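Long-range contacts in copper-containing nitrite reductase (Thermus scotoductus, PDB 6HBE), which probably reduces nitrite to nitric oxide with electrons from a cytochrome c, using copper ions held in a homotrimer: residues Ile158-Ala163 with Phe204-Pro209; Asn210-Leu215 with Ala243-Ser248. All coordinates share one frame; numbering follows the deposited sequence.

Contact 1 of 2, residues Ile158-Ala163 with Phe204-Pro209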
loop_
_atom_site.group_PDB
_atom_site.type_symbol
_atom_site.label_atom_id
_atom_site.label_comp_id
_atom_site.label_asym_id
_atom_site.label_seq_id
_atom_site.Cartn_x
_atom_site.Cartn_y
_atom_site.Cartn_z
ATOM N N ILE C 158 4.575 -14.210 18.345
ATOM C CA ILE C 158 4.139 -14.223 16.937
ATOM C C ILE C 158 4.858 -13.143 16.090
ATOM O O ILE C 158 4.798 -11.966 16.432
ATOM C CB ILE C 158 2.609 -13.919 16.846
ATOM C CG1 ILE C 158 1.764 -14.916 17.668
ATOM C CG2 ILE C 158 2.140 -13.928 15.384
ATOM C CD1 ILE C 158 1.611 -16.265 17.007
ATOM N N ILE C 159 5.460 -13.544 14.972
ATOM C CA ILE C 159 5.935 -12.603 13.939
ATOM C C ILE C 159 5.034 -12.714 12.733
ATOM O O ILE C 159 4.711 -13.833 12.317
ATOM C CB ILE C 159 7.401 -12.874 13.527
ATOM C CG1 ILE C 159 8.340 -12.282 14.590
ATOM C CG2 ILE C 159 7.725 -12.308 12.151
ATOM C CD1 ILE C 159 9.807 -12.679 14.458
ATOM N N GLN C 160 4.629 -11.556 12.207
ATOM C CA GLN C 160 4.052 -11.441 10.882
ATOM C C GLN C 160 5.103 -11.009 9.876
ATOM O O GLN C 160 5.800 -10.036 10.122
ATOM C CB GLN C 160 2.872 -10.442 10.878
ATOM C CG GLN C 160 2.156 -10.392 9.526
ATOM C CD GLN C 160 0.955 -9.442 9.516
ATOM O OE1 GLN C 160 0.096 -9.458 10.423
ATOM N NE2 GLN C 160 0.906 -8.580 8.497
ATOM N N SER C 161 5.154 -11.659 8.712
ATOM C CA SER C 161 6.155 -11.318 7.688
ATOM C C SER C 161 5.645 -11.663 6.293
ATOM O O SER C 161 4.722 -12.473 6.138
ATOM C CB SER C 161 7.496 -12.037 7.955
ATOM O OG SER C 161 7.403 -13.446 7.759
ATOM N N GLU C 162 6.270 -11.040 5.289
ATOM C CA GLU C 162 5.891 -11.137 3.874
ATOM C C GLU C 162 6.929 -11.909 3.077
ATOM O O GLU C 162 8.097 -11.922 3.448
ATOM C CB GLU C 162 5.769 -9.707 3.264
ATOM C CG GLU C 162 4.741 -8.802 3.954
ATOM C CD GLU C 162 5.129 -7.327 4.028
ATOM O OE1 GLU C 162 5.948 -6.802 3.179
ATOM O OE2 GLU C 162 4.634 -6.670 5.012
ATOM N N ALA C 163 6.498 -12.544 1.976
ATOM C CA ALA C 163 7.401 -13.157 1.011
ATOM C C ALA C 163 7.136 -12.568 -0.359
ATOM O O ALA C 163 5.980 -12.295 -0.677
ATOM C CB ALA C 163 7.219 -14.669 0.968
ATOM N N PHE C 204 3.762 -9.669 19.986
ATOM C CA PHE C 204 3.532 -9.543 18.526
ATOM C C PHE C 204 4.508 -8.560 17.893
ATOM O O PHE C 204 4.604 -7.421 18.358
ATOM C CB PHE C 204 2.101 -9.061 18.268
ATOM C CG PHE C 204 1.797 -8.804 16.799
ATOM C CD1 PHE C 204 1.921 -9.819 15.880
ATOM C CD2 PHE C 204 1.328 -7.571 16.367
ATOM C CE1 PHE C 204 1.647 -9.615 14.543
ATOM C CE2 PHE C 204 1.009 -7.371 15.022
ATOM C CZ PHE C 204 1.204 -8.394 14.112
ATOM N N LEU C 205 5.189 -8.980 16.815
ATOM C CA LEU C 205 6.064 -8.102 16.044
ATOM C C LEU C 205 5.686 -8.223 14.583
ATOM O O LEU C 205 5.706 -9.323 14.019
ATOM C CB LEU C 205 7.541 -8.500 16.246
ATOM C CG LEU C 205 8.617 -7.859 15.344
ATOM C CD1 LEU C 205 8.720 -6.381 15.562
ATOM C CD2 LEU C 205 9.984 -8.489 15.515
ATOM N N ASN C 206 5.368 -7.089 13.954
ATOM C CA ASN C 206 5.166 -7.057 12.475
ATOM C C ASN C 206 6.507 -6.677 11.871
ATOM O O ASN C 206 6.914 -5.510 11.994
ATOM C CB ASN C 206 4.094 -6.023 12.027
ATOM C CG ASN C 206 3.887 -5.995 10.521
ATOM O OD1 ASN C 206 4.324 -6.908 9.789
ATOM N ND2 ASN C 206 3.232 -4.919 10.020
ATOM N N VAL C 207 7.179 -7.603 11.197
ATOM C CA VAL C 207 8.463 -7.247 10.563
ATOM C C VAL C 207 8.254 -6.583 9.181
ATOM O O VAL C 207 9.165 -5.978 8.643
ATOM C CB VAL C 207 9.476 -8.407 10.407
ATOM C CG1 VAL C 207 9.756 -9.116 11.717
ATOM C CG2 VAL C 207 9.086 -9.381 9.321
ATOM N N GLY C 208 7.067 -6.695 8.622
ATOM C CA GLY C 208 6.823 -6.171 7.284
ATOM C C GLY C 208 7.472 -7.082 6.218
ATOM O O GLY C 208 7.217 -8.291 6.225
ATOM N N PRO C 209 8.326 -6.548 5.329
ATOM C CA PRO C 209 8.924 -5.227 5.445
ATOM C C PRO C 209 8.165 -4.032 4.858
ATOM O O PRO C 209 8.627 -2.871 5.069
ATOM C CB PRO C 209 10.278 -5.395 4.701
ATOM C CG PRO C 209 10.478 -6.840 4.598
ATOM C CD PRO C 209 9.090 -7.352 4.355
HETATM O O HOH W 1 3.547 -8.050 7.275
#
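The Phe204 ring meets strand 158-163 obliquely, its CD1 near Ile158 CG2 and its CE1 4.0 Å from Gln160 CB, while the Gln160 amide plane is turned 53° from the ring. In this cupredoxin-type sheet the two strands run parallel, and Leu205 N donates to Ile158 O (3.0 Å), Gln160 N to Leu205 O and Val207 N to Gln160 O. The in-register pairs Ile158-Phe204 and Gln160-Asn206 put their side chains on one face, where Phe204 and Asn206 pack on strand 213-217 and Gln160 OE1 bonds Ser213 OG. Apolar Ile159 and Leu205 suit the other, against Met133 of strand 131-137, while Val207 packs on Phe131 and touches Ile159 CG2 with CG1. CG of Asn206 is anti to the backbone N (chi1 -180°), which sets OD1 beside the onward chain to accept from Gly208 N (3.0 Å), an Asx turn whose donor lies above the amide plane. A water accepts from Gln160 NE2 and donates to Asn206 OD1 and to Glu162 OE2 (2.9 Å). Asn206 ND2 reaches the carbonyls of Ala243 and Leu211. The Glu162 carboxylate lies against the cis peptide of Gly208 and Pro209, and also receives Asn210 N, Leu211 N and Tyr164 OH. Glycine fits the positive phi (74°) at position 208. Val207 CG2 comes within 3.4 Å of Ser161 CB, tighter than usual van der Waals contact.

Contact 2 of 2, residues Asn210-Leu215 with Ala243-Ser248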
loop_
_atom_site.group_PDB
_atom_site.type_symbol
_atom_site.label_atom_id
_atom_site.label_comp_id
_atom_site.label_asym_id
_atom_site.label_seq_id
_atom_site.Cartn_x
_atom_site.Cartn_y
_atom_site.Cartn_z
ATOM N N ASN C 210 7.059 -4.255 4.134
ATOM C CA ASN C 210 6.271 -3.154 3.530
ATOM C C ASN C 210 4.884 -2.844 4.123
ATOM O O ASN C 210 4.468 -1.695 4.109
ATOM C CB ASN C 210 6.047 -3.452 2.035
ATOM C CG ASN C 210 7.268 -3.167 1.182
ATOM O OD1 ASN C 210 8.007 -2.212 1.430
ATOM N ND2 ASN C 210 7.467 -3.966 0.162
ATOM N N LEU C 211 4.172 -3.858 4.618
ATOM C CA LEU C 211 2.714 -3.719 4.884
ATOM C C LEU C 211 2.383 -3.551 6.376
ATOM O O LEU C 211 3.116 -4.044 7.251
ATOM C CB LEU C 211 1.940 -4.881 4.294
ATOM C CG LEU C 211 2.250 -5.125 2.827
ATOM C CD1 LEU C 211 1.611 -6.387 2.358
ATOM C CD2 LEU C 211 1.887 -3.919 1.930
ATOM N N THR C 212 1.296 -2.833 6.637
ATOM C CA THR C 212 0.835 -2.582 8.015
ATOM C C THR C 212 -0.098 -3.738 8.398
ATOM O O THR C 212 -0.686 -4.391 7.516
ATOM C CB THR C 212 0.143 -1.195 8.041
ATOM O OG1 THR C 212 1.138 -0.175 7.799
ATOM C CG2 THR C 212 -0.612 -0.899 9.360
ATOM N N SER C 213 -0.230 -3.983 9.701
ATOM C CA SER C 213 -1.059 -5.053 10.285
ATOM C C SER C 213 -2.030 -4.461 11.289
ATOM O O SER C 213 -1.704 -3.472 11.954
ATOM C CB SER C 213 -0.172 -6.089 10.980
ATOM O OG SER C 213 -0.920 -7.196 11.499
ATOM N N THR C 214 -3.211 -5.066 11.412
ATOM C CA THR C 214 -4.165 -4.756 12.479
ATOM C C THR C 214 -4.558 -6.091 13.114
ATOM O O THR C 214 -5.498 -6.760 12.664
ATOM C CB THR C 214 -5.413 -3.941 12.007
ATOM O OG1 THR C 214 -5.931 -4.479 10.780
ATOM C CG2 THR C 214 -5.019 -2.469 11.760
ATOM N N LEU C 215 -3.845 -6.468 14.172
ATOM C CA LEU C 215 -4.044 -7.798 14.798
ATOM C C LEU C 215 -5.363 -7.859 15.561
ATOM O O LEU C 215 -5.715 -6.902 16.233
ATOM C CB LEU C 215 -2.897 -8.181 15.730
ATOM C CG LEU C 215 -2.811 -9.659 16.131
ATOM C CD1 LEU C 215 -2.444 -10.536 14.958
ATOM C CD2 LEU C 215 -1.782 -9.863 17.220
ATOM N N ALA C 243 -0.038 -1.967 13.734
ATOM C CA ALA C 243 1.437 -2.111 13.684
ATOM C C ALA C 243 1.984 -1.950 12.280
ATOM O O ALA C 243 1.731 -2.804 11.397
ATOM C CB ALA C 243 1.847 -3.457 14.273
ATOM N N GLY C 244 2.755 -0.880 12.059
ATOM C CA GLY C 244 3.547 -0.788 10.851
ATOM C C GLY C 244 4.763 -1.684 10.882
ATOM O O GLY C 244 4.991 -2.379 11.882
ATOM N N PRO C 245 5.541 -1.724 9.773
ATOM C CA PRO C 245 6.786 -2.519 9.790
ATOM C C PRO C 245 7.760 -2.150 10.922
ATOM O O PRO C 245 8.154 -0.997 11.018
ATOM C CB PRO C 245 7.380 -2.270 8.400
ATOM C CG PRO C 245 6.164 -2.040 7.547
ATOM C CD PRO C 245 5.229 -1.239 8.419
ATOM N N SER C 246 8.154 -3.174 11.701
ATOM C CA SER C 246 8.981 -3.104 12.946
ATOM C C SER C 246 8.299 -2.542 14.183
ATOM O O SER C 246 8.970 -2.372 15.233
ATOM C CB SER C 246 10.368 -2.438 12.727
ATOM O OG SER C 246 11.191 -2.613 13.881
ATOM N N ASP C 247 6.990 -2.255 14.110
ATOM C CA ASP C 247 6.182 -1.993 15.301
ATOM C C ASP C 247 5.853 -3.308 16.023
ATOM O O ASP C 247 5.736 -4.368 15.411
ATOM C CB ASP C 247 4.828 -1.318 14.969
ATOM C CG ASP C 247 4.918 0.200 14.719
ATOM O OD1 ASP C 247 5.732 0.918 15.387
ATOM O OD2 ASP C 247 4.055 0.677 13.903
ATOM N N SER C 248 5.662 -3.214 17.322
ATOM C CA SER C 248 5.354 -4.384 18.169
ATOM C C SER C 248 4.374 -4.020 19.274
ATOM O O SER C 248 4.188 -2.833 19.564
ATOM C CB SER C 248 6.629 -4.933 18.825
ATOM O OG SER C 248 7.137 -3.997 19.823
#
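Ser213 and Ala243 form an antiparallel hydrogen-bonded pair, Ser213 N giving to Ala243 O at 2.8 Å and Ala243 N to Ser213 O at 2.9 Å, just before the second segment leaves the sheet in a type II turn from Gly244 to Asp247. Proline, its phi already restricted, suits the second position of that turn, and Ser246 takes the positive phi (73°) of the third. Asp247 fastens the turn: its backbone N donates to Gly244 O, while OD2 takes Gly244 N on the anti lone pair at 2.7 Å. The Pro245 ring leans on the opposite backbone, CG 3.7 Å from both Asn210 C and Leu211 O. With OG1 of Thr212 beside the backbone N (chi1 -67°), the methyl CG2 falls anti to that N, 3.6 Å from Ala243 O. An alanine in place of Pro245 lacks CG and CD, and would probably open a gap beside Asn210 and Leu211 and leave the turn freer to flex. Pro245 also packs on His267 of a second subunit, whose Thr214 OG1 bonds Pro245 O. The grip between the segments is therefore backbone polar bonding, with small side chains filling in, and it sets the turn against the neighbouring subunit.

In the fold
The two contacts follow one another along the chain, their centres about 7 Å apart. Contact 1 lies in one sheet of the second cupredoxin domain, where strand 199-208 runs beside 154-163. Contact 2 starts on the edge of the other sheet, where 213-217 pairs with the outermost strand 241-243, and its turn leads back to strand 248-254 of the first, next to 199-208. A probable hydrogen bond between Asn206 O and Ser246 N and the packing of Phe204 CZ on Ser213 OG join them. A bound copper lies about 9 Å from the Val207 side chain and about 10 Å from that of Pro245. Together they connect the domain's interior with the subunit interface, where copper nitrite reductases place their type 2 site.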